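Long-range contact in putative silent information regulator 2,Putative silent information regulator 2 (Leishmania infantum, PDB 5OL0), which probably removes acetyl groups from lysines of target proteins in an NAD-dependent reaction, as a zinc-containing sirtuin of class I: residues Q103-E117 / L297-D311. Residues are numbered along the deposited sequence; the frame is centred on the assembly and turned at random.
Sequences QPTAVHHFIRLLQDE and LGLSEALAKRMRLSD
Knobs-into-holes packing of two helices joins the Rossmann-like core of this sirtuin to the C-terminal end of the model: Leu303 and Arg306, one turn apart on helix 300-308, each fill a hole on helix 106-116. The axes approach to 9.6 Å and run at 129°, nearer antiparallel than parallel. Leu303 has its CG anti to the backbone N (chi1 -176°), which carries CD1 among Ala106, His109, Phe110 and Leu113; CD1 lies 3.7 Å from His109 CB. Leu113 wedges back, its CD1 against the Leu303 backbone and CB, its CD2 against Ala302 CB.

The His109 ring is clamped on both faces. Arg306 CB lies over one face, 4.0 Å from the ring centroid, a CH-pi contact, while Pro104 CB covers the opposite face. In the ring plane, at its edge, a water lies 3.0 Å from His109 NE2, with Pro104 O and Ser310 O also close to it, at distances short enough to leave the details of this bridge doubtful. Ser310 OG makes a hydrogen bond to Arg306 O, although this end of the chain is poorly ordered.

Beyond His109, the Arg306 chain bends at chi2 and lays its guanidinium flat on that of Arg112, planes 23° apart. Asp116 links the two cations: its OD2 is 2.9 Å from Arg112 NE and makes a longer salt bridge, 3.7 Å, to Arg306 NH2, which probably offsets the like charges. Arg306 NH1 has no hydrogen-bond partner in the model and is buried against Leu113 CD2 and Arg112 CG, both 3.2 Å away. At the other end, Leu297 CD1 meets the edge of the Phe110 ring at CZ, 3.8 Å away.

With Ile111 and Leu114 reaching strand 36-40, helix 106-116 lies between the parallel sheet and helix 300-308, with helix 286-296 alongside, in the Rossmann-like alpha/beta fold of the sirtuins.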
ATOM      1  N   GLN A 103       3.168 -10.137  10.087  1.00 33.24           N
ATOM      2  CA  GLN A 103       2.682  -9.249  11.127  1.00 36.46           C
ATOM      3  C   GLN A 103       2.955  -7.768  10.789  1.00 31.82           C
ATOM      4  O   GLN A 103       3.913  -7.460  10.124  1.00 30.14           O
ATOM      5  CB  GLN A 103       3.449  -9.552  12.404  1.00 40.84           C
ATOM      6  CG  GLN A 103       3.381 -10.981  12.930  1.00 45.51           C
ATOM      7  CD  GLN A 103       4.292 -11.108  14.150  1.00 58.77           C
ATOM      8  OE1 GLN A 103       3.810 -11.147  15.265  1.00 71.78           O
ATOM      9  NE2 GLN A 103       5.622 -11.085  13.944  1.00 63.75           N
ATOM     10  N   PRO A 104       2.176  -6.865  11.351  1.00 31.76           N
ATOM     11  CA  PRO A 104       2.382  -5.456  11.049  1.00 31.82           C
ATOM     12  C   PRO A 104       3.695  -4.918  11.503  1.00 29.38           C
ATOM     13  O   PRO A 104       4.209  -5.345  12.508  1.00 30.19           O
ATOM     14  CB  PRO A 104       1.266  -4.739  11.809  1.00 32.26           C
ATOM     15  CG  PRO A 104       0.311  -5.778  12.227  1.00 34.33           C
ATOM     16  CD  PRO A 104       0.960  -7.108  12.153  1.00 31.99           C
ATOM     17  N   THR A 105       4.185  -3.944  10.756  1.00 28.54           N
ATOM     18  CA  THR A 105       5.415  -3.221  11.022  1.00 28.69           C
ATOM     19  C   THR A 105       5.140  -1.953  11.860  1.00 28.11           C
ATOM     20  O   THR A 105       3.989  -1.607  12.144  1.00 28.31           O
ATOM     21  CB  THR A 105       6.162  -2.819   9.737  1.00 27.67           C
ATOM     22  OG1 THR A 105       5.513  -1.703   9.105  1.00 29.30           O
ATOM     23  CG2 THR A 105       6.349  -3.998   8.753  1.00 28.21           C
ATOM     24  N   ALA A 106       6.214  -1.279  12.242  1.00 27.55           N
ATOM     25  CA  ALA A 106       6.143   0.015  12.894  1.00 29.27           C
ATOM     26  C   ALA A 106       5.326   1.033  12.070  1.00 30.36           C
ATOM     27  O   ALA A 106       4.481   1.732  12.612  1.00 31.57           O
ATOM     28  CB  ALA A 106       7.553   0.527  13.158  1.00 30.71           C
ATOM     29  N   VAL A 107       5.497   1.060  10.753  1.00 27.23           N
ATOM     30  CA  VAL A 107       4.666   1.949   9.920  1.00 26.20           C
ATOM     31  C   VAL A 107       3.165   1.638  10.134  1.00 26.27           C
ATOM     32  O   VAL A 107       2.346   2.540  10.298  1.00 25.54           O
ATOM     33  CB  VAL A 107       5.036   1.770   8.425  1.00 28.54           C
ATOM     34  CG1 VAL A 107       3.974   2.355   7.512  1.00 27.77           C
ATOM     35  CG2 VAL A 107       6.398   2.395   8.106  1.00 28.42           C
ATOM     36  N   HIS A 108       2.812   0.365  10.048  1.00 26.71           N
ATOM     37  CA  HIS A 108       1.422  -0.046  10.169  1.00 26.80           C
ATOM     38  C   HIS A 108       0.756   0.329  11.534  1.00 26.40           C
ATOM     39  O   HIS A 108      -0.433   0.824  11.632  1.00 24.49           O
ATOM     40  CB  HIS A 108       1.282  -1.547   9.862  1.00 30.89           C
ATOM     41  CG  HIS A 108       1.765  -1.959   8.498  1.00 29.09           C
ATOM     42  ND1 HIS A 108       1.003  -1.802   7.360  1.00 34.69           N
ATOM     43  CD2 HIS A 108       2.918  -2.537   8.089  1.00 29.04           C
ATOM     44  CE1 HIS A 108       1.675  -2.254   6.317  1.00 29.49           C
ATOM     45  NE2 HIS A 108       2.830  -2.716   6.730  1.00 29.68           N
ATOM     46  N   HIS A 109       1.495   0.052  12.596  1.00 25.63           N
ATOM     47  CA  HIS A 109       1.082   0.436  13.936  1.00 29.02           C
ATOM     48  C   HIS A 109       0.994   1.966  14.045  1.00 30.38           C
ATOM     49  O   HIS A 109       0.106   2.466  14.688  1.00 28.24           O
ATOM     50  CB  HIS A 109       2.065  -0.112  14.982  1.00 31.00           C
ATOM     51  CG  HIS A 109       1.978  -1.594  15.149  1.00 29.35           C
ATOM     52  ND1 HIS A 109       0.798  -2.223  15.456  1.00 29.38           N
ATOM     53  CD2 HIS A 109       2.912  -2.565  15.038  1.00 30.68           C
ATOM     54  CE1 HIS A 109       1.013  -3.518  15.541  1.00 29.51           C
ATOM     55  NE2 HIS A 109       2.291  -3.748  15.327  1.00 28.24           N
ATOM     56  N   PHE A 110       1.935   2.683  13.448  1.00 29.29           N
ATOM     57  CA  PHE A 110       1.877   4.140  13.468  1.00 28.28           C
ATOM     58  C   PHE A 110       0.566   4.674  12.892  1.00 27.63           C
ATOM     59  O   PHE A 110      -0.009   5.600  13.404  1.00 28.02           O
ATOM     60  CB  PHE A 110       3.092   4.748  12.749  1.00 29.37           C
ATOM     61  CG  PHE A 110       3.112   6.248  12.749  1.00 28.18           C
ATOM     62  CD1 PHE A 110       3.343   6.945  13.923  1.00 32.53           C
ATOM     63  CD2 PHE A 110       2.943   6.978  11.574  1.00 30.89           C
ATOM     64  CE1 PHE A 110       3.359   8.326  13.959  1.00 30.64           C
ATOM     65  CE2 PHE A 110       3.005   8.376  11.586  1.00 31.45           C
ATOM     66  CZ  PHE A 110       3.186   9.058  12.790  1.00 33.26           C
ATOM     67  N   ILE A 111       0.146   4.117  11.770  1.00 24.64           N
ATOM     68  CA  ILE A 111      -1.053   4.578  11.171  1.00 27.13           C
ATOM     69  C   ILE A 111      -2.258   4.335  12.113  1.00 25.13           C
ATOM     70  O   ILE A 111      -3.201   5.123  12.178  1.00 27.52           O
ATOM     71  CB  ILE A 111      -1.238   3.869   9.759  1.00 25.81           C
ATOM     72  CG1 ILE A 111      -0.120   4.251   8.804  1.00 29.38           C
ATOM     73  CG2 ILE A 111      -2.576   4.245   9.190  1.00 25.84           C
ATOM     74  CD1 ILE A 111      -0.086   3.439   7.516  1.00 28.33           C
ATOM     75  N   ARG A 112      -2.280   3.169  12.740  1.00 25.92           N
ATOM     76  CA  ARG A 112      -3.242   2.921  13.742  1.00 29.95           C
ATOM     77  C   ARG A 112      -3.199   4.008  14.820  1.00 30.95           C
ATOM     78  O   ARG A 112      -4.267   4.486  15.267  1.00 35.38           O
ATOM     79  CB  ARG A 112      -3.016   1.556  14.344  1.00 32.62           C
ATOM     80  CG  ARG A 112      -3.742   1.253  15.652  1.00 34.65           C
ATOM     81  CD  ARG A 112      -5.214   1.290  15.451  1.00 35.60           C
ATOM     82  NE  ARG A 112      -5.972   1.016  16.677  1.00 43.46           N
ATOM     83  CZ  ARG A 112      -6.097  -0.186  17.300  1.00 43.09           C
ATOM     84  NH1 ARG A 112      -6.871  -0.284  18.378  1.00 45.64           N
ATOM     85  NH2 ARG A 112      -5.461  -1.288  16.896  1.00 42.71           N
ATOM     86  N   LEU A 113      -2.016   4.363  15.288  1.00 29.44           N
ATOM     87  CA  LEU A 113      -1.940   5.477  16.254  1.00 30.51           C
ATOM     88  C   LEU A 113      -2.510   6.770  15.707  1.00 34.66           C
ATOM     89  O   LEU A 113      -3.197   7.462  16.449  1.00 33.62           O
ATOM     90  CB  LEU A 113      -0.534   5.730  16.710  1.00 31.43           C
ATOM     91  CG  LEU A 113       0.120   4.559  17.435  1.00 34.37           C
ATOM     92  CD1 LEU A 113       1.499   5.045  17.886  1.00 37.12           C
ATOM     93  CD2 LEU A 113      -0.698   3.981  18.587  1.00 35.68           C
ATOM     94  N   LEU A 114      -2.246   7.108  14.423  1.00 30.96           N
ATOM     95  CA  LEU A 114      -2.835   8.335  13.906  1.00 33.66           C
ATOM     96  C   LEU A 114      -4.357   8.246  14.001  1.00 33.12           C
ATOM     97  O   LEU A 114      -4.996   9.209  14.315  1.00 34.67           O
ATOM     98  CB  LEU A 114      -2.447   8.609  12.456  1.00 31.09           C
ATOM     99  CG  LEU A 114      -0.951   8.897  12.242  1.00 33.57           C
ATOM    100  CD1 LEU A 114      -0.640   9.087  10.747  1.00 31.96           C
ATOM    101  CD2 LEU A 114      -0.523  10.127  13.047  1.00 34.93           C
ATOM    102  N   GLN A 115      -4.924   7.082  13.743  1.00 30.32           N
ATOM    103  CA  GLN A 115      -6.366   6.931  13.802  1.00 32.72           C
ATOM    104  C   GLN A 115      -6.856   7.151  15.206  1.00 32.65           C
ATOM    105  O   GLN A 115      -7.792   7.902  15.437  1.00 32.95           O
ATOM    106  CB  GLN A 115      -6.775   5.537  13.369  1.00 33.92           C
ATOM    107  CG  GLN A 115      -8.192   5.087  13.714  1.00 34.79           C
ATOM    108  CD  GLN A 115      -8.344   3.648  13.297  1.00 37.26           C
ATOM    109  OE1 GLN A 115      -8.329   3.327  12.101  1.00 32.45           O
ATOM    110  NE2 GLN A 115      -8.387   2.760  14.273  1.00 37.49           N
ATOM    111  N   ASP A 116      -6.212   6.492  16.138  1.00 32.74           N
ATOM    112  CA  ASP A 116      -6.614   6.654  17.553  1.00 37.11           C
ATOM    113  C   ASP A 116      -6.438   8.066  18.102  1.00 37.83           C
ATOM    114  O   ASP A 116      -7.153   8.433  19.032  1.00 38.51           O
ATOM    115  CB  ASP A 116      -5.934   5.640  18.423  1.00 38.50           C
ATOM    116  CG  ASP A 116      -6.366   4.201  18.058  1.00 45.02           C
ATOM    117  OD1 ASP A 116      -7.355   4.022  17.307  1.00 51.84           O
ATOM    118  OD2 ASP A 116      -5.705   3.242  18.487  1.00 43.86           O
ATOM    119  N   GLU A 117      -5.540   8.850  17.506  1.00 32.40           N
ATOM    120  CA  GLU A 117      -5.400  10.277  17.838  1.00 36.50           C
ATOM    121  C   GLU A 117      -6.444  11.191  17.150  1.00 36.46           C
ATOM    122  O   GLU A 117      -6.443  12.398  17.368  1.00 36.37           O
ATOM    123  CB  GLU A 117      -4.002  10.777  17.428  1.00 37.51           C
ATOM    124  CG  GLU A 117      -2.885  10.197  18.229  1.00 38.43           C
ATOM    125  CD  GLU A 117      -2.803  10.904  19.580  1.00 48.82           C
ATOM    126  OE1 GLU A 117      -2.382  12.090  19.644  1.00 48.85           O
ATOM    127  OE2 GLU A 117      -3.202  10.284  20.585  1.00 45.42           O
ATOM    128  N   LEU A 297       6.106  13.429  17.949  1.00 34.51           N
ATOM    129  CA  LEU A 297       4.696  13.599  18.113  1.00 36.06           C
ATOM    130  C   LEU A 297       4.199  13.263  19.546  1.00 34.18           C
ATOM    131  O   LEU A 297       3.018  13.413  19.842  1.00 35.99           O
ATOM    132  CB  LEU A 297       3.969  12.755  17.055  1.00 35.18           C
ATOM    133  CG  LEU A 297       3.937  13.358  15.644  1.00 36.27           C
ATOM    134  CD1 LEU A 297       3.300  12.303  14.752  1.00 40.86           C
ATOM    135  CD2 LEU A 297       3.112  14.624  15.597  1.00 38.40           C
ATOM    136  N   GLY A 298       5.075  12.783  20.418  1.00 32.88           N
ATOM    137  CA  GLY A 298       4.669  12.379  21.740  1.00 36.70           C
ATOM    138  C   GLY A 298       3.997  11.019  21.741  1.00 42.29           C
ATOM    139  O   GLY A 298       3.247  10.696  22.677  1.00 45.50           O
ATOM    140  N   LEU A 299       4.245  10.207  20.704  1.00 40.78           N
ATOM    141  CA  LEU A 299       3.578   8.910  20.568  1.00 35.99           C
ATOM    142  C   LEU A 299       4.526   7.719  20.700  1.00 37.01           C
ATOM    143  O   LEU A 299       4.176   6.574  20.373  1.00 36.25           O
ATOM    144  CB  LEU A 299       2.888   8.887  19.253  1.00 37.88           C
ATOM    145  CG  LEU A 299       1.872   9.976  18.996  1.00 39.60           C
ATOM    146  CD1 LEU A 299       1.239   9.803  17.632  1.00 37.04           C
ATOM    147  CD2 LEU A 299       0.789   9.936  20.058  1.00 40.86           C
ATOM    148  N   SER A 300       5.713   7.955  21.233  1.00 34.24           N
ATOM    149  CA  SER A 300       6.735   6.928  21.261  1.00 39.68           C
ATOM    150  C   SER A 300       6.408   5.805  22.245  1.00 39.70           C
ATOM    151  O   SER A 300       6.733   4.647  21.958  1.00 40.29           O
ATOM    152  CB  SER A 300       8.128   7.512  21.565  1.00 43.16           C
ATOM    153  OG  SER A 300       8.106   8.152  22.818  1.00 50.43           O
ATOM    154  N   GLU A 301       5.724   6.108  23.351  1.00 38.44           N
ATOM    155  CA  GLU A 301       5.319   5.026  24.254  1.00 38.00           C
ATOM    156  C   GLU A 301       4.216   4.198  23.680  1.00 33.18           C
ATOM    157  O   GLU A 301       4.249   3.022  23.810  1.00 32.60           O
ATOM    158  CB  GLU A 301       4.923   5.519  25.636  1.00 43.08           C
ATOM    159  CG  GLU A 301       6.104   6.021  26.448  1.00 55.09           C
ATOM    160  CD  GLU A 301       7.194   4.969  26.606  1.00 55.86           C
ATOM    161  OE1 GLU A 301       6.888   3.849  27.052  1.00 62.35           O
ATOM    162  OE2 GLU A 301       8.355   5.245  26.251  1.00 69.04           O
ATOM    163  N   ALA A 302       3.220   4.825  23.072  1.00 32.76           N
ATOM    164  CA  ALA A 302       2.136   4.067  22.468  1.00 33.79           C
ATOM    165  C   ALA A 302       2.613   3.154  21.341  1.00 31.63           C
ATOM    166  O   ALA A 302       2.169   1.985  21.227  1.00 33.02           O
ATOM    167  CB  ALA A 302       1.051   5.008  21.985  1.00 31.85           C
ATOM    168  N   LEU A 303       3.613   3.619  20.589  1.00 32.08           N
ATOM    169  CA  LEU A 303       4.157   2.841  19.480  1.00 32.31           C
ATOM    170  C   LEU A 303       4.980   1.665  19.939  1.00 34.26           C
ATOM    171  O   LEU A 303       4.885   0.623  19.328  1.00 29.97           O
ATOM    172  CB  LEU A 303       5.025   3.691  18.518  1.00 32.46           C
ATOM    173  CG  LEU A 303       5.570   2.991  17.260  1.00 30.29           C
ATOM    174  CD1 LEU A 303       4.482   2.394  16.349  1.00 33.05           C
ATOM    175  CD2 LEU A 303       6.388   4.000  16.476  1.00 30.77           C
ATOM    176  N   ALA A 304       5.830   1.855  20.961  1.00 39.64           N
ATOM    177  CA  ALA A 304       6.693   0.762  21.472  1.00 36.19           C
ATOM    178  C   ALA A 304       5.777  -0.305  22.077  1.00 33.63           C
ATOM    179  O   ALA A 304       5.965  -1.488  21.867  1.00 36.92           O
ATOM    180  CB  ALA A 304       7.692   1.277  22.497  1.00 40.32           C
ATOM    181  N   LYS A 305       4.705   0.135  22.703  1.00 33.41           N
ATOM    182  CA  LYS A 305       3.746  -0.773  23.259  1.00 38.37           C
ATOM    183  C   LYS A 305       3.019  -1.578  22.174  1.00 41.43           C
ATOM    184  O   LYS A 305       2.738  -2.759  22.388  1.00 42.80           O
ATOM    185  CB  LYS A 305       2.717  -0.009  24.086  1.00 42.55           C
ATOM    186  CG  LYS A 305       1.685  -0.924  24.737  1.00 50.91           C
ATOM    187  CD  LYS A 305       0.799  -0.187  25.728  1.00 56.30           C
ATOM    188  CE  LYS A 305      -0.184  -1.161  26.376  1.00 59.74           C
ATOM    189  NZ  LYS A 305      -1.433  -0.449  26.734  1.00 65.06           N
ATOM    190  N   ARG A 306       2.676  -0.987  21.028  1.00 41.47           N
ATOM    191  CA  ARG A 306       2.045  -1.795  19.968  1.00 39.33           C
ATOM    192  C   ARG A 306       3.034  -2.774  19.360  1.00 40.98           C
ATOM    193  O   ARG A 306       2.706  -3.927  19.026  1.00 39.61           O
ATOM    194  CB  ARG A 306       1.489  -0.941  18.841  1.00 44.42           C
ATOM    195  CG  ARG A 306       0.298  -0.133  19.207  1.00 50.68           C
ATOM    196  CD  ARG A 306      -0.944  -0.976  19.264  1.00 60.25           C
ATOM    197  NE  ARG A 306      -1.926  -0.325  20.110  1.00 69.12           N
ATOM    198  CZ  ARG A 306      -2.625   0.772  19.804  1.00 79.69           C
ATOM    199  NH1 ARG A 306      -2.489   1.386  18.632  1.00 88.53           N
ATOM    200  NH2 ARG A 306      -3.492   1.266  20.690  1.00 76.67           N
ATOM    201  N   MET A 307       4.248  -2.306  19.179  1.00 36.17           N
ATOM    202  CA  MET A 307       5.279  -3.121  18.600  1.00 37.49           C
ATOM    203  C   MET A 307       5.686  -4.363  19.441  1.00 47.32           C
ATOM    204  O   MET A 307       5.831  -5.447  18.893  1.00 49.44           O
ATOM    205  CB  MET A 307       6.465  -2.252  18.313  1.00 37.37           C
ATOM    206  CG  MET A 307       6.186  -1.395  17.073  1.00 42.46           C
ATOM    207  SD  MET A 307       7.549  -0.293  16.837  1.00 46.43           S
ATOM    208  CE  MET A 307       8.679  -1.465  16.049  1.00 47.93           C
ATOM    209  N   ARG A 308       5.853  -4.217  20.745  1.00 51.21           N
ATOM    210  CA  ARG A 308       6.068  -5.387  21.637  1.00 58.79           C
ATOM    211  C   ARG A 308       4.891  -6.344  21.617  1.00 67.16           C
ATOM    212  O   ARG A 308       5.089  -7.557  21.453  1.00 64.54           O
ATOM    213  CB  ARG A 308       6.313  -4.967  23.093  1.00 67.34           C
ATOM    214  CG  ARG A 308       7.767  -4.593  23.402  1.00 74.81           C
ATOM    215  CD  ARG A 308       8.006  -4.435  24.899  1.00 79.52           C
ATOM    216  NE  ARG A 308       6.963  -3.599  25.507  1.00 84.76           N
ATOM    217  CZ  ARG A 308       6.904  -2.265  25.449  1.00 84.88           C
ATOM    218  NH1 ARG A 308       7.845  -1.555  24.807  1.00 84.59           N
ATOM    219  NH2 ARG A 308       5.886  -1.635  26.048  1.00 76.42           N
ATOM    220  N   LEU A 309       3.679  -5.779  21.752  1.00 71.75           N
ATOM    221  CA  LEU A 309       2.404  -6.537  21.794  1.00 74.25           C
ATOM    222  C   LEU A 309       2.154  -7.451  20.584  1.00 73.23           C
ATOM    223  O   LEU A 309       1.250  -8.295  20.634  1.00 72.90           O
ATOM    224  CB  LEU A 309       1.171  -5.611  22.028  1.00 73.20           C
ATOM    225  CG  LEU A 309       0.681  -5.347  23.478  1.00 75.91           C
ATOM    226  CD1 LEU A 309       1.765  -4.999  24.502  1.00 76.14           C
ATOM    227  CD2 LEU A 309      -0.393  -4.268  23.494  1.00 74.37           C
ATOM    228  N   SER A 310       2.941  -7.306  19.518  1.00 70.35           N
ATOM    229  CA  SER A 310       2.807  -8.195  18.376  1.00 71.51           C
ATOM    230  C   SER A 310       4.077  -8.348  17.540  1.00 70.94           C
ATOM    231  O   SER A 310       3.996  -8.354  16.320  1.00 87.11           O
ATOM    232  CB  SER A 310       1.647  -7.684  17.523  1.00 74.07           C
ATOM    233  OG  SER A 310       1.770  -6.284  17.364  1.00 66.15           O
ATOM    234  N   ASP A 311       5.246  -8.467  18.177  1.00 77.42           N
ATOM    235  CA  ASP A 311       6.447  -9.003  17.493  1.00 81.39           C
ATOM    236  C   ASP A 311       7.136 -10.098  18.282  1.00 79.29           C
ATOM    237  O   ASP A 311       7.893 -10.867  17.707  1.00 78.15           O
ATOM    238  CB  ASP A 311       7.462  -7.908  17.202  1.00 85.05           C
ATOM    239  CG  ASP A 311       7.120  -7.110  15.984  1.00 86.69           C
ATOM    240  OD1 ASP A 311       6.537  -7.675  15.036  1.00 88.09           O
ATOM    241  OD2 ASP A 311       7.469  -5.917  15.969  1.00 85.86           O
TER
HETATM  242  O   HOH W   1       3.488  -6.432  14.659  1.00 41.98           O